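PDB 3F6Z: membrane-bound lysozyme inhibitor of C-type lysozyme from Pseudomonas aeruginosa, which specifically inhibits C-type lysozymes as a lipoprotein of the bacterial outer membrane. Local coordinates for residues R19-N27 with G95-R101. Sequence-based numbering, arbitrary orientation.
Sequences RSVDYKCEN and GVACKER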
# COMPACT_ATOMS: atom_id res chain seq x y z
N ARG B 19 -4.20 -20.78 9.12
CA ARG B 19 -2.93 -21.46 9.27
C ARG B 19 -1.91 -20.61 10.02
O ARG B 19 -1.78 -19.41 9.78
CB ARG B 19 -2.40 -21.80 7.88
CG ARG B 19 -1.06 -22.49 7.86
CD ARG B 19 -0.57 -22.60 6.43
NE ARG B 19 0.83 -22.98 6.36
CZ ARG B 19 1.61 -22.78 5.31
NH1 ARG B 19 1.11 -22.18 4.23
NH2 ARG B 19 2.88 -23.15 5.33
N SER B 20 -1.20 -21.24 10.96
CA SER B 20 -0.17 -20.55 11.73
C SER B 20 1.19 -21.00 11.23
O SER B 20 1.43 -22.19 11.06
CB SER B 20 -0.30 -20.88 13.22
OG SER B 20 -1.50 -20.37 13.75
N VAL B 21 2.08 -20.04 10.98
CA VAL B 21 3.40 -20.38 10.48
C VAL B 21 4.49 -19.71 11.31
O VAL B 21 4.40 -18.51 11.62
CB VAL B 21 3.55 -19.97 8.99
CG1 VAL B 21 4.90 -20.40 8.46
CG2 VAL B 21 2.42 -20.59 8.17
N ASP B 22 5.51 -20.48 11.68
CA ASP B 22 6.61 -19.94 12.47
C ASP B 22 7.73 -19.51 11.53
O ASP B 22 8.03 -20.20 10.56
CB ASP B 22 7.15 -20.99 13.44
CG ASP B 22 6.04 -21.68 14.22
OD1 ASP B 22 5.18 -20.98 14.78
OD2 ASP B 22 6.05 -22.92 14.28
N TYR B 23 8.34 -18.37 11.83
CA TYR B 23 9.42 -17.84 11.01
C TYR B 23 10.62 -17.47 11.87
O TYR B 23 10.54 -17.40 13.10
CB TYR B 23 8.99 -16.55 10.29
CG TYR B 23 7.98 -16.70 9.18
CD1 TYR B 23 8.38 -16.76 7.84
CD2 TYR B 23 6.62 -16.76 9.47
CE1 TYR B 23 7.45 -16.88 6.82
CE2 TYR B 23 5.67 -16.89 8.45
CZ TYR B 23 6.09 -16.95 7.14
OH TYR B 23 5.14 -17.12 6.15
N LYS B 24 11.72 -17.21 11.18
CA LYS B 24 12.96 -16.77 11.80
C LYS B 24 13.54 -15.84 10.75
O LYS B 24 13.66 -16.21 9.58
CB LYS B 24 13.92 -17.94 12.05
CG LYS B 24 15.26 -17.48 12.62
CD LYS B 24 16.03 -18.62 13.24
CE LYS B 24 17.31 -18.13 13.88
NZ LYS B 24 17.99 -19.22 14.63
N CYS B 25 13.86 -14.63 11.17
CA CYS B 25 14.39 -13.64 10.24
C CYS B 25 15.88 -13.43 10.41
O CYS B 25 16.48 -13.87 11.40
CB CYS B 25 13.64 -12.32 10.41
SG CYS B 25 11.82 -12.51 10.33
N GLU B 26 16.47 -12.75 9.44
CA GLU B 26 17.90 -12.47 9.41
C GLU B 26 18.42 -11.60 10.56
O GLU B 26 19.63 -11.35 10.64
CB GLU B 26 18.25 -11.81 8.09
CG GLU B 26 19.72 -11.85 7.77
CD GLU B 26 20.10 -10.92 6.65
OE1 GLU B 26 19.37 -10.88 5.63
OE2 GLU B 26 21.13 -10.23 6.79
N ASN B 27 17.53 -11.12 11.42
CA ASN B 27 17.94 -10.27 12.54
C ASN B 27 17.80 -10.99 13.87
O ASN B 27 17.88 -10.39 14.94
CB ASN B 27 17.13 -8.96 12.54
CG ASN B 27 15.65 -9.18 12.75
OD1 ASN B 27 15.09 -10.21 12.37
ND2 ASN B 27 14.99 -8.20 13.35
N GLY B 95 14.46 -4.34 3.29
CA GLY B 95 13.57 -5.18 4.05
C GLY B 95 14.28 -6.32 4.74
O GLY B 95 15.39 -6.69 4.35
N VAL B 96 13.64 -6.88 5.77
CA VAL B 96 14.18 -7.99 6.54
C VAL B 96 13.76 -9.32 5.91
O VAL B 96 12.58 -9.54 5.63
CB VAL B 96 13.65 -7.94 7.99
CG1 VAL B 96 14.15 -9.14 8.78
CG2 VAL B 96 14.08 -6.64 8.65
N ALA B 97 14.72 -10.22 5.70
CA ALA B 97 14.45 -11.52 5.10
C ALA B 97 14.15 -12.60 6.14
O ALA B 97 14.91 -12.77 7.09
CB ALA B 97 15.62 -11.94 4.23
N CYS B 98 13.05 -13.31 5.96
CA CYS B 98 12.63 -14.36 6.89
C CYS B 98 12.34 -15.67 6.15
O CYS B 98 11.99 -15.67 4.97
CB CYS B 98 11.37 -13.95 7.65
SG CYS B 98 11.36 -12.26 8.36
N LYS B 99 12.46 -16.77 6.88
CA LYS B 99 12.22 -18.11 6.35
C LYS B 99 11.24 -18.82 7.27
O LYS B 99 11.21 -18.57 8.47
CB LYS B 99 13.51 -18.93 6.35
CG LYS B 99 14.72 -18.29 5.70
CD LYS B 99 16.00 -18.92 6.26
CE LYS B 99 17.25 -18.29 5.65
NZ LYS B 99 17.21 -16.81 5.65
N GLU B 100 10.44 -19.72 6.71
CA GLU B 100 9.51 -20.50 7.52
C GLU B 100 10.33 -21.41 8.43
O GLU B 100 11.30 -22.01 7.97
CB GLU B 100 8.59 -21.35 6.63
CG GLU B 100 7.33 -20.63 6.19
CD GLU B 100 6.40 -21.51 5.38
OE1 GLU B 100 6.29 -22.71 5.71
OE2 GLU B 100 5.78 -21.00 4.42
N ARG B 101 9.94 -21.47 9.70
CA ARG B 101 10.56 -22.28 10.76
C ARG B 101 10.67 -21.48 12.05
O ARG B 101 9.90 -21.76 12.98
CB ARG B 101 11.96 -22.77 10.39
CG ARG B 101 11.99 -23.99 9.49
CD ARG B 101 11.25 -25.16 10.07
NE ARG B 101 11.36 -26.34 9.20
CZ ARG B 101 10.89 -26.41 7.96
NH1 ARG B 101 10.28 -25.37 7.41
NH2 ARG B 101 11.04 -27.53 7.26
OXT ARG B 101 11.51 -20.56 12.10
O HOH W 1 3.47 -21.60 1.96
O HOH W 2 8.71 -23.92 14.41
O HOH W 3 6.15 -18.29 3.92
O HOH W 4 16.76 -16.24 8.59
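C25 and C98 face each other as a non-hydrogen-bonded pair of two antiparallel strands and are joined by a disulfide, SG to SG 2.0 Å, with a torsion of 93° about the S–S bond. The register puts both side chains on one face of the sheet, and with each SG anti to its carbonyl carbon and beside its backbone N the sulfurs meet; CG1 of V96 packs on C25 CB at 3.6 Å. Next to this cross-link K24 and K99 form a hydrogen-bonded pair, K24 N to K99 O 3.1 Å and K99 N to K24 O 3.0 Å, and the ladder continues from E26 N to A97 O at 2.8 Å.

On the buried side the Y23 ring passes obliquely by K99 O and C98 CB, its CE1 3.8 Å from E100 CG, while V21 CG1 meets that same methylene. A water links E100 OE2 to Y23 OH, which also hydrogen-bonds Y35. The contact loosens toward solvent. E100 extends past V21 to R19, whose NH2 makes a long salt bridge of 3.5 Å with E100 OE1, the guanidinium and carboxylate planes 76° apart. Another water joins K99 NZ to K24 O on the exposed face.

This pairing of the first and last barrel strands, 16-25 and 96-100, closes the eight-stranded antiparallel barrel, with strand 30-38 flanking the former, strand 80-84 the latter, and W74 meeting the Y23 ring edge-to-face.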